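PDB 2WAA: xylan esterase, putative, AXE2C from Cellvibrio japonicus, which removes acetyl groups from acetylated xylan and glucomannan during the breakdown of plant cell wall polysaccharides. Local coordinates for residues A[36-41]-A[203-208]; A[106-111]-A[159-164]. One frame throughout, in Å; residues are numbered along the deposited sequence.

Interaction 1: residues A[36-41]-A[203-208]; sequences FGYPGV and PDFYQF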
ATOM      1  N   PHE A  36      -7.121   0.747   9.829  1.00  8.03           N
ATOM      2  CA  PHE A  36      -6.549   0.886   8.513  1.00  7.63           C
ATOM      3  C   PHE A  36      -7.082  -0.141   7.537  1.00  8.10           C
ATOM      4  O   PHE A  36      -7.523  -1.243   7.923  1.00  7.96           O
ATOM      5  CB  PHE A  36      -5.005   0.829   8.605  1.00  6.81           C
ATOM      6  CG  PHE A  36      -4.472  -0.268   9.490  1.00  8.16           C
ATOM      7  CD1 PHE A  36      -4.139  -1.525   8.968  1.00  8.75           C
ATOM      8  CD2 PHE A  36      -4.307  -0.038  10.855  1.00  6.57           C
ATOM      9  CE1 PHE A  36      -3.665  -2.541   9.777  1.00 10.33           C
ATOM     10  CE2 PHE A  36      -3.810  -1.055  11.694  1.00  9.33           C
ATOM     11  CZ  PHE A  36      -3.494  -2.316  11.141  1.00 10.87           C
ATOM     12  N   GLY A  37      -7.049   0.240   6.249  1.00  7.60           N
ATOM     13  CA  GLY A  37      -7.612  -0.582   5.203  1.00  7.07           C
ATOM     14  C   GLY A  37      -6.667  -0.786   4.015  1.00  6.69           C
ATOM     15  O   GLY A  37      -6.781  -1.794   3.336  1.00  7.52           O
ATOM     16  N   TYR A  38      -5.794   0.176   3.727  1.00  7.23           N
ATOM     17  CA  TYR A  38      -4.895   0.015   2.575  1.00  7.53           C
ATOM     18  C   TYR A  38      -3.812  -1.013   2.874  1.00  7.01           C
ATOM     19  O   TYR A  38      -3.422  -1.172   4.014  1.00  7.83           O
ATOM     20  CB  TYR A  38      -4.259   1.346   2.171  1.00  6.59           C
ATOM     21  CG  TYR A  38      -5.240   2.238   1.460  1.00  7.05           C
ATOM     22  CD1 TYR A  38      -5.724   1.905   0.184  1.00  6.36           C
ATOM     23  CD2 TYR A  38      -5.722   3.395   2.070  1.00  7.64           C
ATOM     24  CE1 TYR A  38      -6.640   2.722  -0.461  1.00  7.05           C
ATOM     25  CE2 TYR A  38      -6.649   4.236   1.399  1.00  8.26           C
ATOM     26  CZ  TYR A  38      -7.107   3.866   0.153  1.00  8.45           C
ATOM     27  OH  TYR A  38      -7.998   4.685  -0.549  1.00  9.62           O
ATOM     28  N   PRO A  39      -3.322  -1.730   1.851  1.00  6.90           N
ATOM     29  CA  PRO A  39      -2.269  -2.735   2.144  1.00  6.70           C
ATOM     30  C   PRO A  39      -0.927  -2.021   2.397  1.00  5.80           C
ATOM     31  O   PRO A  39      -0.778  -0.845   2.018  1.00  6.42           O
ATOM     32  CB  PRO A  39      -2.159  -3.530   0.829  1.00  6.98           C
ATOM     33  CG  PRO A  39      -2.584  -2.517  -0.227  1.00  7.25           C
ATOM     34  CD  PRO A  39      -3.695  -1.689   0.422  1.00  7.02           C
ATOM     35  N   GLY A  40      -0.021  -2.674   3.120  1.00  6.08           N
ATOM     36  CA  GLY A  40       1.324  -2.134   3.354  1.00  7.16           C
ATOM     37  C   GLY A  40       1.452  -1.218   4.581  1.00  8.46           C
ATOM     38  O   GLY A  40       2.575  -0.781   4.913  1.00  8.94           O
ATOM     39  N   VAL A  41       0.316  -0.885   5.204  1.00  8.54           N
ATOM     40  CA  VAL A  41       0.334  -0.088   6.430  1.00  8.70           C
ATOM     41  C   VAL A  41       1.184  -0.881   7.432  1.00  8.76           C
ATOM     42  O   VAL A  41       0.940  -2.075   7.667  1.00  9.24           O
ATOM     43  CB  VAL A  41      -1.059   0.162   6.981  1.00  9.44           C
ATOM     44  CG1 VAL A  41      -0.970   0.848   8.385  1.00 10.48           C
ATOM     45  CG2 VAL A  41      -1.875   1.028   5.958  1.00  7.20           C
ATOM     46  N   PRO A 203      -9.546   8.826  -8.394  1.00  9.64           N
ATOM     47  CA  PRO A 203      -9.553  10.182  -7.847  1.00 10.08           C
ATOM     48  C   PRO A 203     -10.422  10.342  -6.597  1.00 10.03           C
ATOM     49  O   PRO A 203     -10.196  11.298  -5.843  1.00 11.34           O
ATOM     50  CB  PRO A 203     -10.126  11.041  -8.992  1.00 10.82           C
ATOM     51  CG  PRO A 203      -9.741  10.262 -10.276  1.00 11.28           C
ATOM     52  CD  PRO A 203      -9.904   8.783  -9.825  1.00 10.00           C
ATOM     53  N   ASP A 204     -11.381   9.427  -6.407  1.00  9.38           N
ATOM     54  CA  ASP A 204     -12.258   9.385  -5.230  1.00  9.82           C
ATOM     55  C   ASP A 204     -11.576   8.733  -4.042  1.00  9.35           C
ATOM     56  O   ASP A 204     -11.418   9.373  -3.003  1.00  9.88           O
ATOM     57  CB  ASP A 204     -13.570   8.642  -5.547  1.00  9.26           C
ATOM     58  CG  ASP A 204     -14.276   9.265  -6.732  1.00 13.69           C
ATOM     59  OD1 ASP A 204     -14.587  10.446  -6.648  1.00 13.97           O
ATOM     60  OD2 ASP A 204     -14.482   8.618  -7.758  1.00 11.85           O
ATOM     61  N   PHE A 205     -11.110   7.495  -4.201  1.00  9.06           N
ATOM     62  CA  PHE A 205     -10.531   6.827  -3.017  1.00  9.42           C
ATOM     63  C   PHE A 205      -9.180   7.371  -2.621  1.00  9.24           C
ATOM     64  O   PHE A 205      -8.748   7.169  -1.491  1.00  9.46           O
ATOM     65  CB  PHE A 205     -10.565   5.268  -3.072  1.00  9.76           C
ATOM     66  CG  PHE A 205      -9.665   4.649  -4.139  1.00  8.71           C
ATOM     67  CD1 PHE A 205      -8.278   4.521  -3.943  1.00  7.98           C
ATOM     68  CD2 PHE A 205     -10.226   4.147  -5.328  1.00  9.81           C
ATOM     69  CE1 PHE A 205      -7.457   3.937  -4.955  1.00  8.96           C
ATOM     70  CE2 PHE A 205      -9.416   3.564  -6.344  1.00  9.83           C
ATOM     71  CZ  PHE A 205      -8.025   3.450  -6.134  1.00  9.65           C
ATOM     72  N   TYR A 206      -8.509   8.062  -3.531  1.00  9.09           N
ATOM     73  CA  TYR A 206      -7.270   8.752  -3.187  1.00 10.16           C
ATOM     74  C   TYR A 206      -7.514   9.756  -2.034  1.00  9.83           C
ATOM     75  O   TYR A 206      -6.586  10.132  -1.313  1.00 10.45           O
ATOM     76  CB  TYR A 206      -6.740   9.489  -4.411  1.00 11.09           C
ATOM     77  CG  TYR A 206      -5.882  10.689  -4.092  1.00  9.65           C
ATOM     78  CD1 TYR A 206      -4.554  10.547  -3.752  1.00 12.72           C
ATOM     79  CD2 TYR A 206      -6.410  11.972  -4.186  1.00 11.54           C
ATOM     80  CE1 TYR A 206      -3.738  11.690  -3.492  1.00  9.73           C
ATOM     81  CE2 TYR A 206      -5.631  13.109  -3.923  1.00 11.70           C
ATOM     82  CZ  TYR A 206      -4.297  12.950  -3.572  1.00 12.56           C
ATOM     83  OH  TYR A 206      -3.539  14.081  -3.320  1.00 12.98           O
ATOM     84  N   GLN A 207      -8.772  10.188  -1.875  1.00  9.41           N
ATOM     85  CA  GLN A 207      -9.105  11.138  -0.821  1.00 10.73           C
ATOM     86  C   GLN A 207      -9.409  10.492   0.526  1.00 10.51           C
ATOM     87  O   GLN A 207      -9.567  11.210   1.512  1.00 12.04           O
ATOM     88  CB  GLN A 207     -10.345  12.002  -1.218  1.00 11.11           C
ATOM     89  CG  GLN A 207     -10.143  12.900  -2.485  1.00 12.10           C
ATOM     90  CD  GLN A 207      -9.099  14.055  -2.345  1.00 20.42           C
ATOM     91  OE1 GLN A 207      -8.487  14.295  -1.269  1.00 23.26           O
ATOM     92  NE2 GLN A 207      -8.856  14.765  -3.481  1.00 20.11           N
ATOM     93  N   PHE A 208      -9.493   9.164   0.585  1.00  9.74           N
ATOM     94  CA  PHE A 208     -10.034   8.506   1.779  1.00  9.47           C
ATOM     95  C   PHE A 208      -8.941   7.916   2.619  1.00  9.99           C
ATOM     96  O   PHE A 208      -7.993   7.326   2.104  1.00  9.16           O
ATOM     97  CB  PHE A 208     -10.937   7.340   1.343  1.00 10.99           C
ATOM     98  CG  PHE A 208     -12.121   7.752   0.500  1.00 12.11           C
ATOM     99  CD1 PHE A 208     -12.657   9.029   0.629  1.00 18.13           C
ATOM    100  CD2 PHE A 208     -12.725   6.832  -0.347  1.00 15.98           C
ATOM    101  CE1 PHE A 208     -13.785   9.395  -0.125  1.00 21.76           C
ATOM    102  CE2 PHE A 208     -13.849   7.206  -1.112  1.00 17.87           C
ATOM    103  CZ  PHE A 208     -14.367   8.453  -0.988  1.00 17.66           C
TER

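Interaction 2: residues A[106-111]-A[159-164]; sequences ENWHGQ and RWWNAR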
ATOM      1  N   GLU A 106      -6.257  -5.627   1.601  1.00  7.14           N
ATOM      2  CA  GLU A 106      -6.679  -4.291   1.143  1.00  6.83           C
ATOM      3  C   GLU A 106      -8.120  -4.027   1.595  1.00  7.94           C
ATOM      4  O   GLU A 106      -8.765  -4.879   2.174  1.00  8.08           O
ATOM      5  CB  GLU A 106      -6.593  -4.154  -0.389  1.00  7.21           C
ATOM      6  CG  GLU A 106      -7.444  -5.183  -1.140  1.00  8.37           C
ATOM      7  CD  GLU A 106      -7.431  -4.943  -2.650  1.00  8.04           C
ATOM      8  OE1 GLU A 106      -8.161  -4.035  -3.084  1.00 10.22           O
ATOM      9  OE2 GLU A 106      -6.674  -5.655  -3.389  1.00 10.07           O
ATOM     10  N   ASN A 107      -8.616  -2.834   1.324  1.00  7.86           N
ATOM     11  CA  ASN A 107      -9.914  -2.396   1.872  1.00  7.68           C
ATOM     12  C   ASN A 107     -11.114  -3.312   1.681  1.00  8.44           C
ATOM     13  O   ASN A 107     -11.908  -3.473   2.623  1.00  8.22           O
ATOM     14  CB  ASN A 107     -10.256  -1.031   1.306  1.00  8.27           C
ATOM     15  CG  ASN A 107      -9.548   0.109   2.057  1.00  7.30           C
ATOM     16  OD1 ASN A 107      -9.982   0.459   3.135  1.00 10.32           O
ATOM     17  ND2 ASN A 107      -8.502   0.729   1.448  1.00  9.40           N
ATOM     18  N   TRP A 108     -11.287  -3.912   0.496  1.00  8.01           N
ATOM     19  CA  TRP A 108     -12.471  -4.733   0.326  1.00  8.51           C
ATOM     20  C   TRP A 108     -12.427  -5.974   1.209  1.00  9.07           C
ATOM     21  O   TRP A 108     -13.490  -6.542   1.519  1.00  7.94           O
ATOM     22  CB  TRP A 108     -12.807  -5.051  -1.153  1.00  9.08           C
ATOM     23  CG  TRP A 108     -11.906  -6.041  -1.887  1.00  7.21           C
ATOM     24  CD1 TRP A 108     -10.938  -5.721  -2.808  1.00  9.26           C
ATOM     25  CD2 TRP A 108     -11.936  -7.463  -1.825  1.00  9.00           C
ATOM     26  NE1 TRP A 108     -10.353  -6.864  -3.297  1.00  9.80           N
ATOM     27  CE2 TRP A 108     -10.958  -7.946  -2.725  1.00  9.44           C
ATOM     28  CE3 TRP A 108     -12.713  -8.384  -1.120  1.00 10.08           C
ATOM     29  CZ2 TRP A 108     -10.711  -9.314  -2.916  1.00 10.47           C
ATOM     30  CZ3 TRP A 108     -12.462  -9.764  -1.304  1.00 12.14           C
ATOM     31  CH2 TRP A 108     -11.446 -10.199  -2.190  1.00 11.79           C
ATOM     32  N   HIS A 109     -11.235  -6.413   1.616  1.00  7.76           N
ATOM     33  CA  HIS A 109     -11.157  -7.526   2.555  1.00  9.04           C
ATOM     34  C   HIS A 109     -11.747  -7.118   3.895  1.00  8.44           C
ATOM     35  O   HIS A 109     -12.365  -7.918   4.570  1.00  9.58           O
ATOM     36  CB  HIS A 109      -9.702  -7.914   2.833  1.00  6.68           C
ATOM     37  CG  HIS A 109      -8.943  -8.361   1.621  1.00  7.23           C
ATOM     38  ND1 HIS A 109      -7.659  -8.856   1.710  1.00  7.57           N
ATOM     39  CD2 HIS A 109      -9.277  -8.400   0.300  1.00 10.61           C
ATOM     40  CE1 HIS A 109      -7.226  -9.178   0.495  1.00  7.42           C
ATOM     41  NE2 HIS A 109      -8.190  -8.916  -0.374  1.00  8.67           N
ATOM     42  N   GLY A 110     -11.547  -5.861   4.263  1.00  8.97           N
ATOM     43  CA  GLY A 110     -12.051  -5.311   5.506  1.00  9.02           C
ATOM     44  C   GLY A 110     -11.079  -4.253   6.006  1.00  9.71           C
ATOM     45  O   GLY A 110     -10.111  -3.880   5.318  1.00  8.96           O
ATOM     46  N   GLN A 111     -11.351  -3.771   7.205  1.00  8.87           N
ATOM     47  CA  GLN A 111     -10.404  -2.866   7.844  0.50  9.17           C
ATOM     48  C   GLN A 111      -9.962  -3.522   9.137  1.00  9.65           C
ATOM     49  O   GLN A 111     -10.727  -4.285   9.774  1.00  9.41           O
ATOM     50  CB  GLN A 111     -11.030  -1.494   8.122  0.50  9.63           C
ATOM     51  CG  GLN A 111     -11.091  -0.616   6.883  0.50  8.56           C
ATOM     52  CD  GLN A 111     -12.248  -0.974   6.031  0.50  9.25           C
ATOM     53  OE1 GLN A 111     -13.306  -1.353   6.565  0.50 11.36           O
ATOM     54  NE2 GLN A 111     -12.097  -0.851   4.687  0.50  5.02           N
ATOM     55  N   ARG A 159      -5.592 -14.645   1.735  1.00  7.42           N
ATOM     56  CA  ARG A 159      -4.210 -14.980   2.066  1.00  7.04           C
ATOM     57  C   ARG A 159      -3.243 -14.779   0.898  1.00  7.86           C
ATOM     58  O   ARG A 159      -2.047 -14.563   1.099  1.00  7.84           O
ATOM     59  CB  ARG A 159      -4.121 -16.440   2.579  1.00  7.71           C
ATOM     60  CG  ARG A 159      -2.775 -16.722   3.294  1.00  5.49           C
ATOM     61  CD  ARG A 159      -2.482 -18.234   3.324  1.00  6.66           C
ATOM     62  NE  ARG A 159      -2.520 -18.772   1.953  1.00  9.32           N
ATOM     63  CZ  ARG A 159      -1.599 -18.555   1.024  1.00  9.06           C
ATOM     64  NH1 ARG A 159      -0.528 -17.840   1.293  1.00  8.38           N
ATOM     65  NH2 ARG A 159      -1.753 -19.071  -0.212  1.00  8.71           N
ATOM     66  N   TRP A 160      -3.765 -14.785  -0.322  1.00  7.72           N
ATOM     67  CA  TRP A 160      -2.922 -14.610  -1.478  1.00  8.73           C
ATOM     68  C   TRP A 160      -2.297 -13.216  -1.597  1.00  8.42           C
ATOM     69  O   TRP A 160      -1.387 -13.031  -2.402  1.00  9.08           O
ATOM     70  CB  TRP A 160      -3.741 -14.892  -2.736  1.00  8.05           C
ATOM     71  CG  TRP A 160      -3.953 -16.354  -3.020  1.00  7.97           C
ATOM     72  CD1 TRP A 160      -3.986 -17.412  -2.116  1.00  9.87           C
ATOM     73  CD2 TRP A 160      -4.219 -16.918  -4.302  1.00  9.22           C
ATOM     74  NE1 TRP A 160      -4.215 -18.591  -2.784  1.00 10.60           N
ATOM     75  CE2 TRP A 160      -4.383 -18.321  -4.120  1.00 11.57           C
ATOM     76  CE3 TRP A 160      -4.359 -16.369  -5.581  1.00 11.66           C
ATOM     77  CZ2 TRP A 160      -4.638 -19.193  -5.187  1.00 11.08           C
ATOM     78  CZ3 TRP A 160      -4.604 -17.230  -6.647  1.00 12.43           C
ATOM     79  CH2 TRP A 160      -4.756 -18.623  -6.443  1.00 14.03           C
ATOM     80  N   TRP A 161      -2.797 -12.229  -0.853  1.00  8.26           N
ATOM     81  CA  TRP A 161      -2.222 -10.891  -0.943  1.00  8.22           C
ATOM     82  C   TRP A 161      -0.921 -10.749  -0.130  1.00  9.14           C
ATOM     83  O   TRP A 161      -0.829 -11.225   1.004  1.00  9.11           O
ATOM     84  CB  TRP A 161      -3.226  -9.851  -0.411  1.00  8.24           C
ATOM     85  CG  TRP A 161      -4.264  -9.380  -1.402  1.00  7.71           C
ATOM     86  CD1 TRP A 161      -4.421  -8.094  -1.836  1.00  8.03           C
ATOM     87  CD2 TRP A 161      -5.324 -10.142  -2.024  1.00  8.88           C
ATOM     88  NE1 TRP A 161      -5.482  -8.007  -2.711  1.00  8.22           N
ATOM     89  CE2 TRP A 161      -6.061  -9.233  -2.843  1.00  8.34           C
ATOM     90  CE3 TRP A 161      -5.724 -11.491  -1.975  1.00  8.50           C
ATOM     91  CZ2 TRP A 161      -7.156  -9.623  -3.616  1.00  7.58           C
ATOM     92  CZ3 TRP A 161      -6.851 -11.884  -2.733  1.00  8.90           C
ATOM     93  CH2 TRP A 161      -7.529 -10.951  -3.561  1.00  9.72           C
ATOM     94  N   ASN A 162       0.077 -10.080  -0.701  1.00  8.96           N
ATOM     95  CA  ASN A 162       1.330  -9.867   0.023  1.00  9.97           C
ATOM     96  C   ASN A 162       1.848  -8.477  -0.274  1.00  9.83           C
ATOM     97  O   ASN A 162       2.263  -8.201  -1.393  1.00 12.04           O
ATOM     98  CB  ASN A 162       2.313 -10.952  -0.408  1.00  9.61           C
ATOM     99  CG  ASN A 162       3.609 -10.899   0.368  1.00 12.25           C
ATOM    100  OD1 ASN A 162       3.983  -9.856   0.925  1.00 10.57           O
ATOM    101  ND2 ASN A 162       4.360 -12.001   0.323  1.00 14.40           N
ATOM    102  N   ALA A 163       1.837  -7.584   0.711  1.00 10.47           N
ATOM    103  CA  ALA A 163       2.245  -6.189   0.474  1.00 11.38           C
ATOM    104  C   ALA A 163       3.771  -6.041   0.445  1.00 11.37           C
ATOM    105  O   ALA A 163       4.316  -5.326  -0.409  1.00 10.74           O
ATOM    106  CB  ALA A 163       1.647  -5.276   1.597  1.00 11.72           C
ATOM    107  N   ARG A 164       4.457  -6.705   1.385  1.00 11.00           N
ATOM    108  CA  ARG A 164       5.916  -6.558   1.548  1.00 12.60           C
ATOM    109  C   ARG A 164       6.670  -6.909   0.273  1.00 11.42           C
ATOM    110  O   ARG A 164       7.735  -6.343   0.001  1.00 10.59           O
ATOM    111  CB  ARG A 164       6.476  -7.542   2.601  1.00 12.39           C
ATOM    112  CG  ARG A 164       6.477  -7.190   4.047  1.00 21.64           C
ATOM    113  CD  ARG A 164       6.534  -8.538   4.926  1.00 23.63           C
ATOM    114  NE  ARG A 164       7.367  -9.588   4.301  1.00 30.94           N
ATOM    115  CZ  ARG A 164       6.975 -10.819   3.906  1.00 29.19           C
ATOM    116  NH1 ARG A 164       5.717 -11.318   4.050  1.00 24.60           N
ATOM    117  NH2 ARG A 164       7.886 -11.588   3.348  1.00 29.50           N
TER

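Interaction 1: residues A[36-41]-A[203-208]
Y38 and F205 meet through one hydroxyl: the phenol of Y38 reaches past the ring of F205 to the backbone carbonyl behind it. Y38 OH donates a hydrogen bond to F205 O at 2.8 Å, arriving above the carbonyl plane, about 50° out of it. F205 O already accepts from F208 N in the type I turn that runs from F205 to F208, and the two donors come from opposite faces of the carbonyl, so this buried oxygen is gripped twice.

The two aromatic side chains run at a slant to each other and do not stack. The F205 ring turns its edge to the phenol, with CD1 3.4 Å from Y38 OH. A chi1 of 67°, with CG between the backbone N and the carbonyl carbon, keeps this edge beside F205 O and the incoming hydroxyl. On the other flank, F208 O lies in the plane of the Y38 ring at its edge, 3.4 Å from CE2, and is also bound by R25. Tyrosine suits the place because it combines a long, flat apolar reach with a donor at its end. F208 sets one face of its ring over D204 O, just before the turn.

Y38 opens the type II turn Y38–V41, whose third position is G40 with its positive phi (88°). This turn links strand 34-36 to strand 42-48 of the N-terminal beta domain, while F205 belongs to the short helix 202-205 of the SGNH-type hydrolase domain. Y38 and F205 both pack on V182 of strand 177-183, an outermost strand of the parallel sheet.

Interaction 2: residues A[106-111]-A[159-164]
Two rings, H109 and W108, both present their edges to W161, while a carboxylate takes the indole N-H at the rim. This aromatic cluster joins the N-terminal beta domain, through the loop before strand 112-119, to the SGNH-type hydrolase domain, through the loop before helix 167-174. H109 makes the closer pairing, an edge-to-face contact with planes at 83° and H109 NE2 3.3 Å above the indole, over its centre. The other ring nitrogen, ND1, bonds S105 OG, which helps fix the turn of the imidazole. W108 gives an offset edge-to-face pair, CZ2 to CZ2 of W161 at 3.6 Å; the edge of H109 also meets W108, with H109 CD2 over the centre of one face of that indole.

Tryptophan suits position 161 because it offers a broad face to the rings and a donor at its edge. E106 supplies the matching acceptor: a chi2 of 175° stretches its chain so that the carboxylate reaches the indole edge, and its other oxygen, OE1, bonds G185 N. The two bonds hold the carboxylate at both oxygens. W161 NE1 donates to the anti lone pair of E106 OE2 at 2.7 Å, with an N-H...O angle of 157°.

How the interactions relate
Interaction 1 and interaction 2 are neighbouring contacts across one interface between the beta domain and the hydrolase domain, their centres about 12 Å apart. They touch directly: Y38 CD1 packs 3.3 Å from N107 ND2, and G40 N lies 3.4 Å from A163 CB. In interaction 2 the side chain of E106 is about 4 Å from that of S141, the inferred nucleophile, and the side chain of W161 about 7 Å from that of H316, inferred to belong to the charge relay. In interaction 1, the side chain of F205 is about 8 Å from those of N236 and G186, the inferred transition-state stabilisers. An acetate ion, probably from the crystallisation liquor, lies about 4 Å from the W108 side chain and may mark a pocket.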